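Chitinase (Pyrococcus furiosus, PDB 2CWR) hydrolyses chitin, and the chitin-binding domain described here probably holds the enzyme to its polysaccharide substrate. Local coordinates at residues G10-K15 against Y25-N30; G33-T38 against L96-Q101; K42-A47 against K90-T95. All blocks are in the same frame, centred on the assembly; numbering follows the deposited sequence.

Overall arrangement
The domain is built from two antiparallel beta sheets packed face to face, and the three contacts sample both. Interaction 1 pairs strands 10-18 and 22-31 at one edge of the four-stranded sheet and comes first along the chain. Interactions 2 and 3 lie in the five-stranded sheet, near the two ends of the pairing between strands 38-43 and 91-98, interaction 3 nested inside the loop that interaction 2 closes. Their centres are about 20 Å apart; the centre of interaction 1 is about 13 Å from that of interaction 2 and about 16 Å from that of interaction 3. Leu12, Tyr25 and Leu29 pack across to Trp37, Leu96, Val91 and Ile94, consistent with a compact beta-sandwich carbohydrate-binding module.

Interaction 1. Residues G10-K15 against Y25-N30; sequences GSLEVK and YDVTLN
Glu13 lies alongside Thr28 and reaches past it to the amide of Asn30. At the start of its side chain, CB stands 4.2 Å from Thr28 O. The first torsion (chi1 54°) sets CG between the backbone N and the carbonyl carbon, on the side where it meets Thr28 CB at 3.5 Å. Extended from CG, the chain carries CD past Thr28 CB at 4.0 Å and brings OE2 to Asn30 ND2, from which it accepts a hydrogen bond at 2.9 Å. That bond is nearly straight, 171° at the hydrogen, and it uses the anti lone pair of OE2 while staying close to the amide plane of Asn30; the carboxylate and amide planes are turned 60° apart. The same ND2 gives its other proton to Ser11 OG, 3.1 Å away, and two partners lying near the amide plane fix its rotation. Asparagine suits the place because one nitrogen can serve two acceptors.

Beneath these polar groups, strands 10-18 and 22-31 form an antiparallel beta hairpin at the edge of the four-stranded sheet of a beta sandwich, with paired backbone bonds at Ser11 and Asn30, Glu13 and Thr28, and Lys15 and Asp26. The face bearing Leu12, Val14, Val27 and Leu29 is apolar and turned toward the facing sheet, where Leu12 packs on Ile94 and Leu96. Within the hairpin Leu12 CD1 meets Leu29 CD2 at 3.8 Å, and branched Val14 sends CG2 to Val27 CG2 and to the edge of the Tyr25 ring. That ring in turn meets the ring of Phe81 nearly parallel.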
loop_
_atom_site.group_PDB
_atom_site.type_symbol
_atom_site.label_atom_id
_atom_site.label_comp_id
_atom_site.label_asym_id
_atom_site.label_seq_id
_atom_site.Cartn_x
_atom_site.Cartn_y
_atom_site.Cartn_z
ATOM N N GLY A 10 12.775 5.117 7.903
ATOM C CA GLY A 10 12.452 4.039 6.991
ATOM C C GLY A 10 12.092 4.576 5.626
ATOM O O GLY A 10 12.149 5.785 5.388
ATOM N N SER A 11 11.731 3.677 4.720
ATOM C CA SER A 11 11.353 4.088 3.377
ATOM C C SER A 11 10.355 3.115 2.778
ATOM O O SER A 11 10.199 1.987 3.247
ATOM C CB SER A 11 12.587 4.162 2.470
ATOM O OG SER A 11 13.096 2.869 2.180
ATOM N N LEU A 12 9.671 3.567 1.737
ATOM C CA LEU A 12 8.706 2.732 1.051
ATOM C C LEU A 12 9.080 2.671 -0.413
ATOM O O LEU A 12 9.477 3.672 -0.997
ATOM C CB LEU A 12 7.285 3.303 1.176
ATOM C CG LEU A 12 6.174 2.555 0.412
ATOM C CD1 LEU A 12 4.832 2.811 1.082
ATOM C CD2 LEU A 12 6.135 2.999 -1.056
ATOM N N GLU A 13 8.986 1.484 -0.997
ATOM C CA GLU A 13 9.238 1.351 -2.419
ATOM C C GLU A 13 8.109 0.514 -2.986
ATOM O O GLU A 13 7.561 -0.356 -2.309
ATOM C CB GLU A 13 10.600 0.707 -2.711
ATOM C CG GLU A 13 10.865 -0.617 -2.035
ATOM C CD GLU A 13 12.245 -1.155 -2.379
ATOM O OE1 GLU A 13 12.447 -1.597 -3.533
ATOM O OE2 GLU A 13 13.130 -1.120 -1.498
ATOM N N VAL A 14 7.732 0.807 -4.218
ATOM C CA VAL A 14 6.662 0.061 -4.844
ATOM C C VAL A 14 6.946 -0.132 -6.320
ATOM O O VAL A 14 7.394 0.788 -7.011
ATOM C CB VAL A 14 5.300 0.774 -4.658
ATOM C CG1 VAL A 14 5.359 2.190 -5.210
ATOM C CG2 VAL A 14 4.198 -0.028 -5.348
ATOM N N LYS A 15 6.713 -1.354 -6.783
ATOM C CA LYS A 15 6.907 -1.718 -8.181
ATOM C C LYS A 15 5.507 -1.749 -8.786
ATOM O O LYS A 15 4.615 -2.415 -8.256
ATOM C CB LYS A 15 7.541 -3.105 -8.282
ATOM C CG LYS A 15 7.911 -3.525 -9.695
ATOM C CD LYS A 15 9.238 -2.920 -10.123
ATOM C CE LYS A 15 10.412 -3.646 -9.474
ATOM N NZ LYS A 15 10.317 -3.701 -7.987
ATOM N N TYR A 25 0.555 -3.559 -7.690
ATOM C CA TYR A 25 1.471 -2.799 -6.862
ATOM C C TYR A 25 2.142 -3.732 -5.860
ATOM O O TYR A 25 1.483 -4.299 -4.989
ATOM C CB TYR A 25 0.719 -1.691 -6.119
ATOM C CG TYR A 25 0.125 -0.653 -7.044
ATOM C CD1 TYR A 25 -1.053 -0.906 -7.750
ATOM C CD2 TYR A 25 0.771 0.565 -7.254
ATOM C CE1 TYR A 25 -1.570 0.032 -8.646
ATOM C CE2 TYR A 25 0.263 1.508 -8.145
ATOM C CZ TYR A 25 -0.906 1.234 -8.838
ATOM O OH TYR A 25 -1.409 2.162 -9.722
ATOM N N ASP A 26 3.453 -3.898 -6.002
ATOM C CA ASP A 26 4.234 -4.751 -5.106
ATOM C C ASP A 26 5.007 -3.802 -4.206
ATOM O O ASP A 26 5.957 -3.154 -4.646
ATOM C CB ASP A 26 5.199 -5.618 -5.914
ATOM C CG ASP A 26 4.478 -6.625 -6.793
ATOM O OD1 ASP A 26 5.031 -7.000 -7.849
ATOM O OD2 ASP A 26 3.364 -7.047 -6.424
ATOM N N VAL A 27 4.590 -3.727 -2.948
ATOM C CA VAL A 27 5.199 -2.821 -1.986
ATOM C C VAL A 27 6.218 -3.472 -1.063
ATOM O O VAL A 27 6.034 -4.607 -0.621
ATOM C CB VAL A 27 4.107 -2.162 -1.098
ATOM C CG1 VAL A 27 4.728 -1.147 -0.149
ATOM C CG2 VAL A 27 3.043 -1.504 -1.979
ATOM N N THR A 28 7.296 -2.743 -0.788
ATOM C CA THR A 28 8.326 -3.209 0.131
ATOM C C THR A 28 8.602 -2.075 1.098
ATOM O O THR A 28 8.847 -0.942 0.683
ATOM C CB THR A 28 9.639 -3.572 -0.580
ATOM O OG1 THR A 28 9.405 -4.642 -1.498
ATOM C CG2 THR A 28 10.689 -4.016 0.441
ATOM N N LEU A 29 8.545 -2.381 2.389
ATOM C CA LEU A 29 8.792 -1.386 3.419
ATOM C C LEU A 29 10.142 -1.669 4.063
ATOM O O LEU A 29 10.374 -2.762 4.580
ATOM C CB LEU A 29 7.699 -1.440 4.488
ATOM C CG LEU A 29 6.252 -1.293 4.009
ATOM C CD1 LEU A 29 5.310 -1.317 5.210
ATOM C CD2 LEU A 29 6.097 0.012 3.246
ATOM N N ASN A 30 11.030 -0.685 4.017
ATOM C CA ASN A 30 12.352 -0.825 4.610
ATOM C C ASN A 30 12.312 -0.051 5.919
ATOM O O ASN A 30 12.488 1.165 5.945
ATOM C CB ASN A 30 13.401 -0.255 3.659
ATOM C CG ASN A 30 13.350 -0.914 2.290
ATOM O OD1 ASN A 30 13.578 -2.116 2.160
ATOM N ND2 ASN A 30 13.039 -0.130 1.265
#

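Interaction 2. Residues G33-T38 against L96-Q101; sequences GQYDWT and LEINGQ
Apolar packing between Tyr35 and Ile98 dominates the side-chain contact. The two cross at about a right angle, and both branches of the isoleucine reach the ring: CG2 comes to 3.4 Å from Tyr35 CD2, while CD1 sits over one face, displaced toward the rim and 4.1 Å from Tyr35 CG. Ile98 can offer both because chi1 (-67°) sets CG1 anti to the carbonyl carbon and leaves CG2 anti to the backbone N, a forked surface that a straight chain would lack. Val8 touches both residues. Farther along, Leu96 CD1 lies 3.5 Å from Thr38 O and 4.2 Å from Trp37 CB. The Trp37 indole itself turns from strand 91-98 into the sandwich interior, where it stacks on Phe79 and packs on Leu29 and Leu31.

Backbone hydrogen bonds are concentrated at one antiparallel pair, Thr38 with Glu97, where strand 38-43 begins beside strand 91-98. Glu97 N gives to Thr38 O at 2.8 Å, and Thr38 N gives to Glu97 O at 3.1 Å, each donor approaching nearly along the C=O axis. Just past the pair, strand 91-98 reverses in a type I' turn from Ile98 to Gln101; Asn99 and Gly100, at its corner, are residues that accept the positive phi angles this turn needs.

Polar side-chain ends find their partners outside the two segments: Tyr35 OH bonds to Asp32 OD1 and Trp37 NE1 to Asn72 O. The chemistry therefore divides the aromatic residues, whose carbon faces and CB atoms pack on the core and on strand 91-98, while Tyr35 OH bonds within its own loop and Trp37 NE1 ties that loop to the backbone at Asn72.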
loop_
_atom_site.group_PDB
_atom_site.type_symbol
_atom_site.label_atom_id
_atom_site.label_comp_id
_atom_site.label_asym_id
_atom_site.label_seq_id
_atom_site.Cartn_x
_atom_site.Cartn_y
_atom_site.Cartn_z
ATOM N N GLY A 33 13.034 -1.380 12.152
ATOM C CA GLY A 33 12.591 -2.289 13.195
ATOM C C GLY A 33 11.259 -2.913 12.825
ATOM O O GLY A 33 10.838 -2.846 11.669
ATOM N N GLN A 34 10.590 -3.524 13.797
ATOM C CA GLN A 34 9.300 -4.147 13.541
ATOM C C GLN A 34 8.177 -3.264 14.068
ATOM O O GLN A 34 8.196 -2.836 15.223
ATOM C CB GLN A 34 9.244 -5.530 14.191
ATOM C CG GLN A 34 10.304 -6.480 13.657
ATOM C CD GLN A 34 10.188 -7.877 14.231
ATOM O OE1 GLN A 34 10.189 -8.063 15.448
ATOM N NE2 GLN A 34 10.092 -8.870 13.354
ATOM N N TYR A 35 7.203 -2.978 13.209
ATOM C CA TYR A 35 6.082 -2.133 13.591
ATOM C C TYR A 35 4.773 -2.640 13.012
ATOM O O TYR A 35 4.760 -3.370 12.020
ATOM C CB TYR A 35 6.280 -0.699 13.086
ATOM C CG TYR A 35 7.558 -0.022 13.519
ATOM C CD1 TYR A 35 8.779 -0.335 12.919
ATOM C CD2 TYR A 35 7.543 0.943 14.521
ATOM C CE1 TYR A 35 9.959 0.306 13.312
ATOM C CE2 TYR A 35 8.708 1.587 14.921
ATOM C CZ TYR A 35 9.911 1.267 14.315
ATOM O OH TYR A 35 11.058 1.910 14.721
ATOM N N ASP A 36 3.676 -2.247 13.643
ATOM C CA ASP A 36 2.352 -2.604 13.154
ATOM C C ASP A 36 2.064 -1.382 12.283
ATOM O O ASP A 36 1.270 -0.513 12.634
ATOM C CB ASP A 36 1.361 -2.709 14.318
ATOM C CG ASP A 36 0.076 -3.427 13.933
ATOM O OD1 ASP A 36 -0.745 -3.697 14.835
ATOM O OD2 ASP A 36 -0.119 -3.719 12.735
ATOM N N TRP A 37 2.761 -1.326 11.152
ATOM C CA TRP A 37 2.682 -0.218 10.208
ATOM C C TRP A 37 1.345 0.040 9.527
ATOM O O TRP A 37 0.406 -0.740 9.637
ATOM C CB TRP A 37 3.763 -0.392 9.135
ATOM C CG TRP A 37 3.755 -1.745 8.483
ATOM C CD1 TRP A 37 4.551 -2.807 8.790
ATOM C CD2 TRP A 37 2.906 -2.174 7.413
ATOM N NE1 TRP A 37 4.258 -3.875 7.973
ATOM C CE2 TRP A 37 3.250 -3.513 7.119
ATOM C CE3 TRP A 37 1.887 -1.557 6.673
ATOM C CZ2 TRP A 37 2.609 -4.251 6.114
ATOM C CZ3 TRP A 37 1.248 -2.290 5.674
ATOM C CH2 TRP A 37 1.615 -3.625 5.405
ATOM N N THR A 38 1.289 1.160 8.813
ATOM C CA THR A 38 0.102 1.570 8.078
ATOM C C THR A 38 0.535 2.174 6.750
ATOM O O THR A 38 1.452 2.988 6.711
ATOM C CB THR A 38 -0.691 2.647 8.845
ATOM O OG1 THR A 38 -1.191 2.097 10.067
ATOM C CG2 THR A 38 -1.860 3.150 8.009
ATOM N N LEU A 96 3.528 5.744 3.611
ATOM C CA LEU A 96 3.814 4.943 4.795
ATOM C C LEU A 96 3.725 5.777 6.071
ATOM O O LEU A 96 4.287 6.872 6.151
ATOM C CB LEU A 96 5.217 4.338 4.686
ATOM C CG LEU A 96 5.793 3.674 5.943
ATOM C CD1 LEU A 96 4.939 2.483 6.345
ATOM C CD2 LEU A 96 7.225 3.234 5.665
ATOM N N GLU A 97 3.009 5.250 7.061
ATOM C CA GLU A 97 2.858 5.914 8.351
ATOM C C GLU A 97 3.184 4.926 9.463
ATOM O O GLU A 97 2.910 3.727 9.352
ATOM C CB GLU A 97 1.426 6.426 8.554
ATOM C CG GLU A 97 1.016 7.569 7.635
ATOM C CD GLU A 97 -0.361 8.134 7.969
ATOM O OE1 GLU A 97 -0.815 9.053 7.257
ATOM O OE2 GLU A 97 -0.989 7.666 8.942
ATOM N N ILE A 98 3.785 5.433 10.531
ATOM C CA ILE A 98 4.126 4.611 11.683
ATOM C C ILE A 98 3.848 5.444 12.923
ATOM O O ILE A 98 4.357 6.559 13.057
ATOM C CB ILE A 98 5.608 4.183 11.663
ATOM C CG1 ILE A 98 5.849 3.222 10.496
ATOM C CG2 ILE A 98 5.980 3.522 12.991
ATOM C CD1 ILE A 98 7.251 2.659 10.427
ATOM N N ASN A 99 3.024 4.907 13.818
ATOM C CA ASN A 99 2.664 5.615 15.040
ATOM C C ASN A 99 1.933 6.906 14.674
ATOM O O ASN A 99 2.058 7.921 15.356
ATOM C CB ASN A 99 3.919 5.931 15.860
ATOM C CG ASN A 99 4.622 4.677 16.356
ATOM O OD1 ASN A 99 5.737 4.742 16.876
ATOM N ND2 ASN A 99 3.967 3.529 16.203
ATOM N N GLY A 100 1.181 6.852 13.578
ATOM C CA GLY A 100 0.424 8.006 13.129
ATOM C C GLY A 100 1.243 9.103 12.476
ATOM O O GLY A 100 0.734 10.199 12.243
ATOM N N GLN A 101 2.506 8.818 12.173
ATOM C CA GLN A 101 3.373 9.812 11.547
ATOM C C GLN A 101 3.911 9.356 10.195
ATOM O O GLN A 101 4.449 8.255 10.069
ATOM C CB GLN A 101 4.546 10.134 12.471
ATOM C CG GLN A 101 4.142 10.753 13.795
ATOM C CD GLN A 101 5.325 10.949 14.719
ATOM O OE1 GLN A 101 5.956 9.985 15.149
ATOM N NE2 GLN A 101 5.635 12.204 15.026
#

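Interaction 3. Residues K42-A47 against K90-T95; sequences KLAPGA and KVEEIT
Lys42 and Glu92 slant across each other, their charged ends joined in a salt bridge. The lysine runs extended from CG, itself anti to the backbone N (chi1 -173°), and bends at its last torsion to bring NZ within 2.7 Å of Glu92 OE1. The ammonium approaches from above the carboxylate plane, 42° out of it. Glu92 also turns its other oxygen to the loop: OE2 lies 3.4 Å from Pro45 CD, the two side chains crossing at about a right angle, and a water lies within hydrogen-bonding distance of both Glu92 OE2 and Leu43 O.

The pair sits at a classic beta bulge, where Glu92 and Glu93 both face Lys42. Lys42 O accepts from Glu92 N at 2.8 Å and weakly from Glu93 N at 3.4 Å, while Lys42 N gives to Glu93 O. Beyond the bulge Ala44 N donates to Lys90 O at 2.9 Å. The methyls of Ala44 and Ala47, the two ends of a type II turn, fit against that same carbonyl; Gly46 inside the turn readily adopts the positive phi. Val91 instead points inward to Tyr25 and Val83.

Were Lys42 shortened to an alanine, the Glu92 carboxylate would probably lose its charged mate and be freer to turn. An electrostatic tie on the outer side of the bulge thus adds to backbone bonds that hold the end of strand 38-43 to strand 91-98.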
loop_
_atom_site.group_PDB
_atom_site.type_symbol
_atom_site.label_atom_id
_atom_site.label_comp_id
_atom_site.label_asym_id
_atom_site.label_seq_id
_atom_site.Cartn_x
_atom_site.Cartn_y
_atom_site.Cartn_z
ATOM N N LYS A 42 -4.273 6.467 -1.843
ATOM C CA LYS A 42 -5.334 7.303 -2.390
ATOM C C LYS A 42 -5.552 6.813 -3.810
ATOM O O LYS A 42 -4.656 6.898 -4.651
ATOM C CB LYS A 42 -4.931 8.781 -2.396
ATOM C CG LYS A 42 -6.065 9.718 -2.809
ATOM C CD LYS A 42 -5.628 11.172 -2.817
ATOM C CE LYS A 42 -6.817 12.107 -3.023
ATOM N NZ LYS A 42 -7.577 11.801 -4.269
ATOM N N LEU A 43 -6.743 6.282 -4.063
ATOM C CA LEU A 43 -7.090 5.740 -5.368
ATOM C C LEU A 43 -7.486 6.820 -6.366
ATOM O O LEU A 43 -7.991 7.877 -5.988
ATOM C CB LEU A 43 -8.244 4.747 -5.220
ATOM C CG LEU A 43 -7.986 3.554 -4.296
ATOM C CD1 LEU A 43 -9.294 2.838 -3.997
ATOM C CD2 LEU A 43 -6.983 2.622 -4.951
ATOM N N ALA A 44 -7.248 6.548 -7.643
ATOM C CA ALA A 44 -7.620 7.487 -8.691
ATOM C C ALA A 44 -9.135 7.395 -8.835
ATOM O O ALA A 44 -9.753 6.437 -8.367
ATOM C CB ALA A 44 -6.950 7.113 -10.001
ATOM N N PRO A 45 -9.757 8.388 -9.486
ATOM C CA PRO A 45 -11.211 8.373 -9.668
ATOM C C PRO A 45 -11.698 7.074 -10.305
ATOM O O PRO A 45 -11.124 6.602 -11.289
ATOM C CB PRO A 45 -11.454 9.582 -10.571
ATOM C CG PRO A 45 -10.373 10.522 -10.165
ATOM C CD PRO A 45 -9.171 9.608 -10.073
ATOM N N GLY A 46 -12.747 6.492 -9.729
ATOM C CA GLY A 46 -13.309 5.263 -10.264
ATOM C C GLY A 46 -12.500 3.991 -10.082
ATOM O O GLY A 46 -12.877 2.937 -10.597
ATOM N N ALA A 47 -11.393 4.075 -9.354
ATOM C CA ALA A 47 -10.546 2.905 -9.131
ATOM C C ALA A 47 -10.904 2.182 -7.834
ATOM O O ALA A 47 -11.301 2.807 -6.852
ATOM C CB ALA A 47 -9.080 3.325 -9.107
ATOM N N LYS A 90 -3.735 4.287 -11.709
ATOM C CA LYS A 90 -4.806 3.775 -10.859
ATOM C C LYS A 90 -4.710 4.300 -9.432
ATOM O O LYS A 90 -5.696 4.306 -8.694
ATOM C CB LYS A 90 -4.753 2.243 -10.826
ATOM C CG LYS A 90 -4.765 1.584 -12.195
ATOM C CD LYS A 90 -6.090 1.803 -12.902
ATOM C CE LYS A 90 -6.099 1.155 -14.279
ATOM N NZ LYS A 90 -5.077 1.751 -15.183
ATOM N N VAL A 91 -3.512 4.730 -9.049
ATOM C CA VAL A 91 -3.265 5.241 -7.707
ATOM C C VAL A 91 -2.617 6.618 -7.768
ATOM O O VAL A 91 -1.767 6.874 -8.619
ATOM C CB VAL A 91 -2.349 4.267 -6.928
ATOM C CG1 VAL A 91 -1.949 4.864 -5.597
ATOM C CG2 VAL A 91 -3.071 2.944 -6.722
ATOM N N GLU A 92 -3.021 7.504 -6.863
ATOM C CA GLU A 92 -2.481 8.859 -6.832
ATOM C C GLU A 92 -1.411 9.022 -5.766
ATOM O O GLU A 92 -0.494 9.834 -5.912
ATOM C CB GLU A 92 -3.602 9.869 -6.576
ATOM C CG GLU A 92 -4.799 9.698 -7.491
ATOM C CD GLU A 92 -5.809 10.812 -7.336
ATOM O OE1 GLU A 92 -5.786 11.492 -6.287
ATOM O OE2 GLU A 92 -6.630 10.998 -8.258
ATOM N N GLU A 93 -1.527 8.250 -4.693
ATOM C CA GLU A 93 -0.562 8.345 -3.611
ATOM C C GLU A 93 -0.479 7.071 -2.781
ATOM O O GLU A 93 -1.485 6.408 -2.536
ATOM C CB GLU A 93 -0.927 9.519 -2.698
ATOM C CG GLU A 93 0.045 9.746 -1.554
ATOM C CD GLU A 93 -0.374 10.891 -0.649
ATOM O OE1 GLU A 93 -0.515 12.027 -1.152
ATOM O OE2 GLU A 93 -0.558 10.655 0.565
ATOM N N ILE A 94 0.737 6.737 -2.364
ATOM C CA ILE A 94 0.982 5.569 -1.523
ATOM C C ILE A 94 1.914 6.091 -0.445
ATOM O O ILE A 94 3.074 6.421 -0.717
ATOM C CB ILE A 94 1.657 4.429 -2.301
ATOM C CG1 ILE A 94 0.740 3.969 -3.441
ATOM C CG2 ILE A 94 1.944 3.267 -1.357
ATOM C CD1 ILE A 94 1.345 2.889 -4.334
ATOM N N THR A 95 1.404 6.169 0.779
ATOM C CA THR A 95 2.173 6.735 1.878
ATOM C C THR A 95 2.303 5.855 3.111
ATOM O O THR A 95 1.318 5.312 3.605
ATOM C CB THR A 95 1.546 8.067 2.306
ATOM O OG1 THR A 95 1.402 8.911 1.155
ATOM C CG2 THR A 95 2.414 8.760 3.341
HETATM O O HOH W 1 -9.211 10.596 -6.603
#